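PDB 5V9X: ATP-dependent DNA helicase, which unwinds RNA:DNA hybrids as a 3'-to-5' helicase, tracking along single-stranded DNA and probably drawing its energy from ATP hydrolysis. Local coordinates for residues Asp682-Glu688 with Val699-Tyr705; Val623-Ala627 with Pro704-Arg708; Leu504-Ser508 with Pro521-Arg527. One frame throughout, in Å; residues are numbered along the deposited sequence.

How the contacts relate
Contacts 1 and 2 hold adjoining parts of the chain: strand 697-702 of contact 1 runs through P704 and Y705, which both share, into helix 707-725 of contact 2. Contact 1 is buried, a beta hairpin with backbone bonds between its strands and F685-Y705 aromatic packing where they part. Contact 2 is only partly buried and joins two loop-to-helix turns, with two glycines and arginines whose main polar partners lie beyond it. Contact 3, whose centre is about 50 Å from that of contact 1 and 39 Å from that of contact 2, belongs to the winged-helix family region; there a helix end meets a strand, apolar inside, with a doubtfully placed charged pair at its outer margin.

Contact 1: residues Asp682-Glu688 with Val699-Tyr705; sequences DTTFVVE and VILHSPY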
loop_
_atom_site.group_PDB
_atom_site.type_symbol
_atom_site.label_atom_id
_atom_site.label_comp_id
_atom_site.label_asym_id
_atom_site.label_seq_id
_atom_site.Cartn_x
_atom_site.Cartn_y
_atom_site.Cartn_z
ATOM N N ASP A 682 10.180 -18.799 -14.214
ATOM C CA ASP A 682 11.279 -17.868 -13.998
ATOM C C ASP A 682 12.444 -18.113 -14.948
ATOM O O ASP A 682 13.293 -17.230 -15.106
ATOM C CB ASP A 682 11.764 -17.963 -12.552
ATOM C CG ASP A 682 12.172 -19.372 -12.167
ATOM O OD1 ASP A 682 11.633 -20.331 -12.758
ATOM O OD2 ASP A 682 13.032 -19.525 -11.275
ATOM N N THR A 683 12.507 -19.289 -15.576
ATOM C CA THR A 683 13.599 -19.621 -16.476
ATOM C C THR A 683 13.184 -19.726 -17.936
ATOM O O THR A 683 14.057 -19.698 -18.808
ATOM C CB THR A 683 14.254 -20.947 -16.057
ATOM O OG1 THR A 683 13.326 -22.023 -16.241
ATOM C CG2 THR A 683 14.676 -20.893 -14.599
ATOM N N THR A 684 11.889 -19.853 -18.228
ATOM C CA THR A 684 11.417 -20.022 -19.599
ATOM C C THR A 684 10.229 -19.102 -19.840
ATOM O O THR A 684 9.193 -19.240 -19.183
ATOM C CB THR A 684 11.016 -21.477 -19.885
ATOM O OG1 THR A 684 9.754 -21.759 -19.266
ATOM C CG2 THR A 684 12.053 -22.452 -19.347
ATOM N N PHE A 685 10.381 -18.168 -20.777
ATOM C CA PHE A 685 9.258 -17.400 -21.291
ATOM C C PHE A 685 8.663 -18.128 -22.490
ATOM O O PHE A 685 9.360 -18.849 -23.207
ATOM C CB PHE A 685 9.686 -15.990 -21.716
ATOM C CG PHE A 685 10.160 -15.114 -20.586
ATOM C CD1 PHE A 685 9.992 -15.492 -19.264
ATOM C CD2 PHE A 685 10.765 -13.895 -20.855
ATOM C CE1 PHE A 685 10.431 -14.675 -18.236
ATOM C CE2 PHE A 685 11.202 -13.076 -19.834
ATOM C CZ PHE A 685 11.036 -13.465 -18.524
ATOM N N VAL A 686 7.366 -17.932 -22.707
ATOM C CA VAL A 686 6.663 -18.541 -23.831
ATOM C C VAL A 686 6.037 -17.434 -24.666
ATOM O O VAL A 686 5.258 -16.622 -24.149
ATOM C CB VAL A 686 5.595 -19.542 -23.370
ATOM C CG1 VAL A 686 4.767 -20.006 -24.561
ATOM C CG2 VAL A 686 6.246 -20.729 -22.680
ATOM N N VAL A 687 6.369 -17.407 -25.952
ATOM C CA VAL A 687 5.745 -16.506 -26.909
ATOM C C VAL A 687 4.710 -17.311 -27.683
ATOM O O VAL A 687 5.054 -18.240 -28.423
ATOM C CB VAL A 687 6.780 -15.864 -27.841
ATOM C CG1 VAL A 687 6.087 -15.074 -28.932
ATOM C CG2 VAL A 687 7.713 -14.968 -27.040
ATOM N N GLU A 688 3.440 -16.963 -27.505
ATOM C CA GLU A 688 2.325 -17.704 -28.076
ATOM C C GLU A 688 1.663 -16.865 -29.157
ATOM O O GLU A 688 1.416 -15.672 -28.955
ATOM C CB GLU A 688 1.312 -18.077 -26.992
ATOM C CG GLU A 688 0.053 -18.733 -27.514
ATOM C CD GLU A 688 -0.836 -19.233 -26.398
ATOM O OE1 GLU A 688 -0.431 -19.127 -25.221
ATOM O OE2 GLU A 688 -1.939 -19.733 -26.697
ATOM N N VAL A 699 0.127 -12.025 -30.748
ATOM C CA VAL A 699 1.364 -12.580 -30.213
ATOM C C VAL A 699 1.450 -12.204 -28.741
ATOM O O VAL A 699 1.503 -11.017 -28.398
ATOM C CB VAL A 699 2.590 -12.075 -30.987
ATOM C CG1 VAL A 699 3.839 -12.800 -30.526
ATOM C CG2 VAL A 699 2.383 -12.259 -32.483
ATOM N N ILE A 700 1.470 -13.212 -27.875
ATOM C CA ILE A 700 1.442 -13.023 -26.430
ATOM C C ILE A 700 2.774 -13.472 -25.850
ATOM O O ILE A 700 3.233 -14.588 -26.124
ATOM C CB ILE A 700 0.279 -13.798 -25.787
ATOM C CG1 ILE A 700 -1.062 -13.254 -26.283
ATOM C CG2 ILE A 700 0.361 -13.718 -24.274
ATOM C CD1 ILE A 700 -2.255 -14.041 -25.797
ATOM N N LEU A 701 3.395 -12.605 -25.056
ATOM C CA LEU A 701 4.581 -12.965 -24.292
ATOM C C LEU A 701 4.141 -13.414 -22.907
ATOM O O LEU A 701 3.436 -12.681 -22.210
ATOM C CB LEU A 701 5.556 -11.792 -24.186
ATOM C CG LEU A 701 6.707 -11.977 -23.191
ATOM C CD1 LEU A 701 7.553 -13.193 -23.547
ATOM C CD2 LEU A 701 7.566 -10.723 -23.114
ATOM N N HIS A 702 4.542 -14.618 -22.517
ATOM C CA HIS A 702 4.220 -15.159 -21.206
ATOM C C HIS A 702 5.432 -15.029 -20.292
ATOM O O HIS A 702 6.519 -15.514 -20.622
ATOM C CB HIS A 702 3.790 -16.620 -21.309
ATOM C CG HIS A 702 2.444 -16.824 -21.934
ATOM N ND1 HIS A 702 2.214 -16.647 -23.280
ATOM C CD2 HIS A 702 1.261 -17.207 -21.398
ATOM C CE1 HIS A 702 0.948 -16.907 -23.548
ATOM N NE2 HIS A 702 0.347 -17.248 -22.422
ATOM N N SER A 703 5.237 -14.379 -19.145
ATOM C CA SER A 703 6.291 -14.113 -18.174
ATOM C C SER A 703 5.657 -13.673 -16.864
ATOM O O SER A 703 4.743 -12.841 -16.873
ATOM C CB SER A 703 7.249 -13.036 -18.688
ATOM O OG SER A 703 7.907 -12.383 -17.615
ATOM N N PRO A 704 6.103 -14.198 -15.724
ATOM C CA PRO A 704 5.490 -13.842 -14.440
ATOM C C PRO A 704 6.089 -12.627 -13.748
ATOM O O PRO A 704 5.637 -12.295 -12.647
ATOM C CB PRO A 704 5.744 -15.105 -13.610
ATOM C CG PRO A 704 7.077 -15.570 -14.091
ATOM C CD PRO A 704 7.141 -15.233 -15.566
ATOM N N TYR A 705 7.052 -11.941 -14.369
ATOM C CA TYR A 705 7.906 -10.991 -13.661
ATOM C C TYR A 705 7.233 -9.657 -13.356
ATOM O O TYR A 705 7.922 -8.670 -13.078
ATOM C CB TYR A 705 9.188 -10.753 -14.462
ATOM C CG TYR A 705 10.201 -11.856 -14.293
ATOM C CD1 TYR A 705 11.054 -11.876 -13.199
ATOM C CD2 TYR A 705 10.301 -12.884 -15.222
ATOM C CE1 TYR A 705 11.983 -12.885 -13.036
ATOM C CE2 TYR A 705 11.226 -13.896 -15.066
ATOM C CZ TYR A 705 12.064 -13.892 -13.972
ATOM O OH TYR A 705 12.988 -14.897 -13.810
#
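Strands 684-688 and 699-702 run antiparallel, 4.6 Å between their axes at closest approach and 169° between their directions, as the two arms of a beta hairpin. E688 and I700 form a hydrogen-bonded pair, with E688 N to I700 O at 2.8 Å and I700 N to E688 O at 2.7 Å. V686 and H702 form a second one, uneven because V686 N reaches H702 O only weakly while H702 N to V686 O is 2.7 Å. Between them V687 and L701 make a non-hydrogen-bonded pair. On their face CG1 of V687, anti to its own backbone N, meets CG1 of V699, while its CG2 branch meets CD1 of L701. The other face carries V686, E688, I700 and H702. There the imidazole turns its ND1 edge to the partner strand, giving V686 O a second, weak bond, and its plane lies nearly parallel to the E688 carboxylate, 13° apart. That carboxylate has S864 and T860 as hydrogen-bond partners. Beyond the paired residues F685 leans across to the other segment. S703 CB sits over the centre of its ring, 3.7 Å from the centroid, as a CH-pi contact, while S703 OG is taken by H710. The rings of F685 and Y705 meet rim to rim, planes 68° apart, with F685 CE1 3.4 Å from Y705 CE2. Y705 OH then gives a bond to a lone pair of D682 O in the carbonyl plane, at 2.7 Å. Strand 854-859 pairs with the other edge of strand 684-691, through V856 and V858. The chemistry thus changes along the hairpin: V686 O receives two donors from H702, whereas past the last pair the segments are joined by the F685 and Y705 rings and by the bond from Y705 OH to D682 O.

Contact 2: residues Val623-Ala627 with Pro704-Arg708; sequences VGRPA and PYGLR
G706 lies against R625 where two loop-to-helix junctions meet: it is the N-cap residue of helix 707-725, just as P626 is that of helix 627-640. The two backbones come to 4.4 Å between the CA atoms of R625 and G706, and G706 CA points its hydrogen at R625 O, 3.6 Å away. Both close approaches are made at glycines: G706, at positive phi (81°), lies on R625 O, and G624 CA lies on L707 CB. The side chains then close over the backbones. R708 lays its aliphatic part across the 623-627 loop, CG 3.6 Å from R625 O, and its CD passes CB of V623. L707 approaches the same loop with a methyl group, CD2 3.7 Å from V623 O. R625 reaches in the other direction: its CB rests on G706 CA, and the bends at chi2 and chi3 beyond it bring NE to P704 O. At the far end of the contact A627 O approaches CD1 of the Y705 ring obliquely.

Around this shell, acidic residues and carbonyl groups set the positions. D735 OD1 accepts from both R625 N and L707 N, so a single carboxylate oxygen ties the two backbones together at the junction. The neighbouring D736 forms a salt bridge with R625 NH2, which probably fixes the guanidinium more firmly than P704 does. R708 gives NE to V835 O, and D837 bonds its backbone, linking the start of helix 707-725 to the end of helix 822-835 and to the loop that follows it. V633 of helix 627-640 touches both R625 and P704. The direct polar bond between the segments remains weak: R625 NE to P704 O measures 3.1 Å, with an angle of 129° at the hydrogen.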
loop_
_atom_site.group_PDB
_atom_site.type_symbol
_atom_site.label_atom_id
_atom_site.label_comp_id
_atom_site.label_asym_id
_atom_site.label_seq_id
_atom_site.Cartn_x
_atom_site.Cartn_y
_atom_site.Cartn_z
ATOM N N VAL A 623 1.614 0.283 -8.606
ATOM C CA VAL A 623 2.782 -0.172 -9.365
ATOM C C VAL A 623 2.551 -1.527 -10.029
ATOM O O VAL A 623 2.799 -1.683 -11.227
ATOM C CB VAL A 623 4.037 -0.168 -8.462
ATOM C CG1 VAL A 623 4.350 1.250 -8.015
ATOM C CG2 VAL A 623 3.876 -1.074 -7.252
ATOM N N GLY A 624 2.103 -2.536 -9.292
ATOM C CA GLY A 624 1.970 -3.881 -9.820
ATOM C C GLY A 624 2.876 -4.853 -9.092
ATOM O O GLY A 624 3.482 -4.536 -8.064
ATOM N N ARG A 625 2.975 -6.057 -9.649
ATOM C CA ARG A 625 3.715 -7.131 -8.994
ATOM C C ARG A 625 5.208 -6.820 -8.987
ATOM O O ARG A 625 5.757 -6.404 -10.016
ATOM C CB ARG A 625 3.464 -8.465 -9.692
ATOM C CG ARG A 625 3.499 -9.658 -8.750
ATOM C CD ARG A 625 4.169 -10.876 -9.367
ATOM N NE ARG A 625 3.494 -11.359 -10.568
ATOM C CZ ARG A 625 2.374 -12.073 -10.558
ATOM N NH1 ARG A 625 1.789 -12.377 -9.408
ATOM N NH2 ARG A 625 1.834 -12.477 -11.697
ATOM N N PRO A 626 5.895 -7.005 -7.865
ATOM C CA PRO A 626 7.343 -6.786 -7.832
ATOM C C PRO A 626 8.104 -7.949 -8.453
ATOM O O PRO A 626 7.616 -9.076 -8.545
ATOM C CB PRO A 626 7.646 -6.657 -6.338
ATOM C CG PRO A 626 6.587 -7.456 -5.674
ATOM C CD PRO A 626 5.352 -7.323 -6.532
ATOM N N ALA A 627 9.342 -7.650 -8.867
ATOM C CA ALA A 627 10.107 -8.590 -9.684
ATOM C C ALA A 627 10.492 -9.844 -8.905
ATOM O O ALA A 627 10.451 -10.952 -9.453
ATOM C CB ALA A 627 11.354 -7.906 -10.243
ATOM N N PRO A 704 6.103 -14.198 -15.724
ATOM C CA PRO A 704 5.490 -13.842 -14.440
ATOM C C PRO A 704 6.089 -12.627 -13.748
ATOM O O PRO A 704 5.637 -12.295 -12.647
ATOM C CB PRO A 704 5.744 -15.105 -13.610
ATOM C CG PRO A 704 7.077 -15.570 -14.091
ATOM C CD PRO A 704 7.141 -15.233 -15.566
ATOM N N TYR A 705 7.052 -11.941 -14.369
ATOM C CA TYR A 705 7.906 -10.991 -13.661
ATOM C C TYR A 705 7.233 -9.657 -13.356
ATOM O O TYR A 705 7.922 -8.670 -13.078
ATOM C CB TYR A 705 9.188 -10.753 -14.462
ATOM C CG TYR A 705 10.201 -11.856 -14.293
ATOM C CD1 TYR A 705 11.054 -11.876 -13.199
ATOM C CD2 TYR A 705 10.301 -12.884 -15.222
ATOM C CE1 TYR A 705 11.983 -12.885 -13.036
ATOM C CE2 TYR A 705 11.226 -13.896 -15.066
ATOM C CZ TYR A 705 12.064 -13.892 -13.972
ATOM O OH TYR A 705 12.988 -14.897 -13.810
ATOM N N GLY A 706 5.908 -9.606 -13.392
ATOM C CA GLY A 706 5.178 -8.470 -12.869
ATOM C C GLY A 706 5.109 -7.299 -13.835
ATOM O O GLY A 706 5.846 -7.208 -14.818
ATOM N N LEU A 707 4.197 -6.374 -13.523
ATOM C CA LEU A 707 3.942 -5.230 -14.387
ATOM C C LEU A 707 5.077 -4.213 -14.365
ATOM O O LEU A 707 5.251 -3.484 -15.348
ATOM C CB LEU A 707 2.625 -4.557 -13.981
ATOM C CG LEU A 707 2.114 -3.429 -14.879
ATOM C CD1 LEU A 707 1.729 -3.962 -16.250
ATOM C CD2 LEU A 707 0.944 -2.712 -14.231
ATOM N N ARG A 708 5.845 -4.137 -13.274
ATOM C CA ARG A 708 6.933 -3.168 -13.204
ATOM C C ARG A 708 7.998 -3.418 -14.263
ATOM O O ARG A 708 8.737 -2.496 -14.622
ATOM C CB ARG A 708 7.565 -3.191 -11.809
ATOM C CG ARG A 708 6.578 -2.985 -10.674
ATOM C CD ARG A 708 7.295 -2.800 -9.350
ATOM N NE ARG A 708 8.048 -1.549 -9.311
ATOM C CZ ARG A 708 8.967 -1.261 -8.395
ATOM N NH1 ARG A 708 9.257 -2.138 -7.444
ATOM N NH2 ARG A 708 9.601 -0.099 -8.433
#

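Contact 3: residues Leu504-Ser508 with Pro521-Arg527; sequences LDLLS and PRLVYDR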
loop_
_atom_site.group_PDB
_atom_site.type_symbol
_atom_site.label_atom_id
_atom_site.label_comp_id
_atom_site.label_asym_id
_atom_site.label_seq_id
_atom_site.Cartn_x
_atom_site.Cartn_y
_atom_site.Cartn_z
ATOM N N LEU A 504 11.676 25.903 -5.491
ATOM C CA LEU A 504 11.242 27.188 -4.951
ATOM C C LEU A 504 10.947 28.184 -6.066
ATOM O O LEU A 504 10.029 29.004 -5.949
ATOM C CB LEU A 504 12.302 27.753 -4.004
ATOM C CG LEU A 504 12.751 26.894 -2.821
ATOM C CD1 LEU A 504 13.585 27.727 -1.862
ATOM C CD2 LEU A 504 11.563 26.283 -2.104
ATOM N N ASP A 505 11.720 28.133 -7.153
ATOM C CA ASP A 505 11.466 29.014 -8.290
ATOM C C ASP A 505 10.079 28.774 -8.862
ATOM O O ASP A 505 9.323 29.720 -9.116
ATOM C CB ASP A 505 12.524 28.802 -9.373
ATOM C CG ASP A 505 13.921 29.089 -8.885
ATOM O OD1 ASP A 505 14.058 29.850 -7.905
ATOM O OD2 ASP A 505 14.881 28.555 -9.478
ATOM N N LEU A 506 9.732 27.504 -9.077
ATOM C CA LEU A 506 8.427 27.172 -9.635
ATOM C C LEU A 506 7.303 27.647 -8.722
ATOM O O LEU A 506 6.298 28.191 -9.194
ATOM C CB LEU A 506 8.343 25.666 -9.872
ATOM C CG LEU A 506 7.090 25.107 -10.537
ATOM C CD1 LEU A 506 6.693 25.962 -11.727
ATOM C CD2 LEU A 506 7.357 23.678 -10.968
ATOM N N LEU A 507 7.463 27.462 -7.411
ATOM C CA LEU A 507 6.468 27.941 -6.459
ATOM C C LEU A 507 6.409 29.460 -6.393
ATOM O O LEU A 507 5.404 30.007 -5.928
ATOM C CB LEU A 507 6.756 27.377 -5.067
ATOM C CG LEU A 507 6.521 25.882 -4.867
ATOM C CD1 LEU A 507 7.006 25.446 -3.495
ATOM C CD2 LEU A 507 5.048 25.556 -5.041
ATOM N N SER A 508 7.454 30.152 -6.848
ATOM C CA SER A 508 7.532 31.605 -6.746
ATOM C C SER A 508 7.464 32.266 -8.119
ATOM O O SER A 508 6.471 32.925 -8.434
ATOM C CB SER A 508 8.804 32.014 -5.999
ATOM O OG SER A 508 8.901 33.424 -5.899
ATOM N N PRO A 521 1.507 30.335 -8.994
ATOM C CA PRO A 521 2.525 30.267 -7.941
ATOM C C PRO A 521 1.958 30.695 -6.598
ATOM O O PRO A 521 1.077 31.554 -6.508
ATOM C CB PRO A 521 3.598 31.247 -8.428
ATOM C CG PRO A 521 2.831 32.250 -9.221
ATOM C CD PRO A 521 1.705 31.493 -9.883
ATOM N N ARG A 522 2.484 30.084 -5.537
ATOM C CA ARG A 522 1.899 30.216 -4.211
ATOM C C ARG A 522 2.818 30.864 -3.183
ATOM O O ARG A 522 2.386 31.083 -2.045
ATOM C CB ARG A 522 1.461 28.840 -3.697
ATOM C CG ARG A 522 0.764 27.992 -4.747
ATOM C CD ARG A 522 -0.488 28.671 -5.276
ATOM N NE ARG A 522 -1.352 27.730 -5.981
ATOM C CZ ARG A 522 -2.615 27.976 -6.312
ATOM N NH1 ARG A 522 -3.170 29.139 -6.001
ATOM N NH2 ARG A 522 -3.325 27.056 -6.951
ATOM N N LEU A 523 4.061 31.175 -3.542
ATOM C CA LEU A 523 5.003 31.767 -2.605
ATOM C C LEU A 523 5.732 32.922 -3.276
ATOM O O LEU A 523 5.751 33.048 -4.503
ATOM C CB LEU A 523 6.014 30.734 -2.094
ATOM C CG LEU A 523 5.458 29.554 -1.298
ATOM C CD1 LEU A 523 6.566 28.568 -0.982
ATOM C CD2 LEU A 523 4.785 30.036 -0.022
ATOM N N VAL A 524 6.327 33.775 -2.447
ATOM C CA VAL A 524 7.171 34.871 -2.902
ATOM C C VAL A 524 8.562 34.655 -2.324
ATOM O O VAL A 524 8.711 34.444 -1.115
ATOM C CB VAL A 524 6.602 36.242 -2.490
ATOM C CG1 VAL A 524 7.542 37.356 -2.915
ATOM C CG2 VAL A 524 5.223 36.445 -3.101
ATOM N N TYR A 525 9.573 34.700 -3.188
ATOM C CA TYR A 525 10.940 34.337 -2.837
ATOM C C TYR A 525 11.815 35.584 -2.864
ATOM O O TYR A 525 11.900 36.265 -3.891
ATOM C CB TYR A 525 11.473 33.278 -3.805
ATOM C CG TYR A 525 12.716 32.545 -3.343
ATOM C CD1 TYR A 525 13.228 32.725 -2.064
ATOM C CD2 TYR A 525 13.380 31.674 -4.196
ATOM C CE1 TYR A 525 14.367 32.054 -1.648
ATOM C CE2 TYR A 525 14.518 31.000 -3.790
ATOM C CZ TYR A 525 15.007 31.192 -2.516
ATOM O OH TYR A 525 16.138 30.519 -2.110
ATOM N N ASP A 526 12.460 35.878 -1.738
ATOM C CA ASP A 526 13.406 36.986 -1.617
ATOM C C ASP A 526 14.805 36.383 -1.573
ATOM O O ASP A 526 15.278 35.973 -0.510
ATOM C CB ASP A 526 13.122 37.821 -0.371
ATOM C CG ASP A 526 13.900 39.125 -0.351
ATOM O OD1 ASP A 526 13.267 40.198 -0.439
ATOM O OD2 ASP A 526 15.147 39.079 -0.265
ATOM N N ARG A 527 15.470 36.336 -2.730
ATOM C CA ARG A 527 16.764 35.664 -2.809
ATOM C C ARG A 527 17.871 36.468 -2.140
ATOM O O ARG A 527 18.847 35.884 -1.652
ATOM C CB ARG A 527 17.111 35.381 -4.266
ATOM C CG ARG A 527 16.227 34.325 -4.890
ATOM C CD ARG A 527 16.365 34.305 -6.396
ATOM N NE ARG A 527 15.839 33.068 -6.959
ATOM C CZ ARG A 527 16.538 31.941 -7.046
ATOM N NH1 ARG A 527 17.788 31.901 -6.606
ATOM N NH2 ARG A 527 15.991 30.857 -7.568
#
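L504 lies against the Y525 ring, its CD1 methyl 3.8 Å from CZ, where the last turns of helix 497-508 cross strand 523-526 at -123°. The ring is brought there by a first torsion that sets CG anti to its backbone N (chi1 -164°), and its hydroxyl bonds to E501 one turn earlier on the helix. R527 folds back along the ring, CG above the centre of one face, and its guanidinium reaches the D505 carboxylate in a salt bridge whose modelled positions are doubtful. On the inner side L507 and L523 lie side by side and point the same way, CD1 to CD1 4.0 Å, with T468 of helix 461-471 against both.

At the helix end the backbone takes over. L507 O accepts from R522 N at 2.9 Å and from L523 N at 3.0 Å, two donors on a carbonyl of the last turn. P521 CB packs against it and against S508 O. S508 OG is weakly bonded to L523 O and by Y525 N. L532, on the neighbouring strand 531-534, touches L504, L523 and Y525. A helix packed by its apolar face on an antiparallel strand pair is consistent with the winged-helix domain to which this region is assigned.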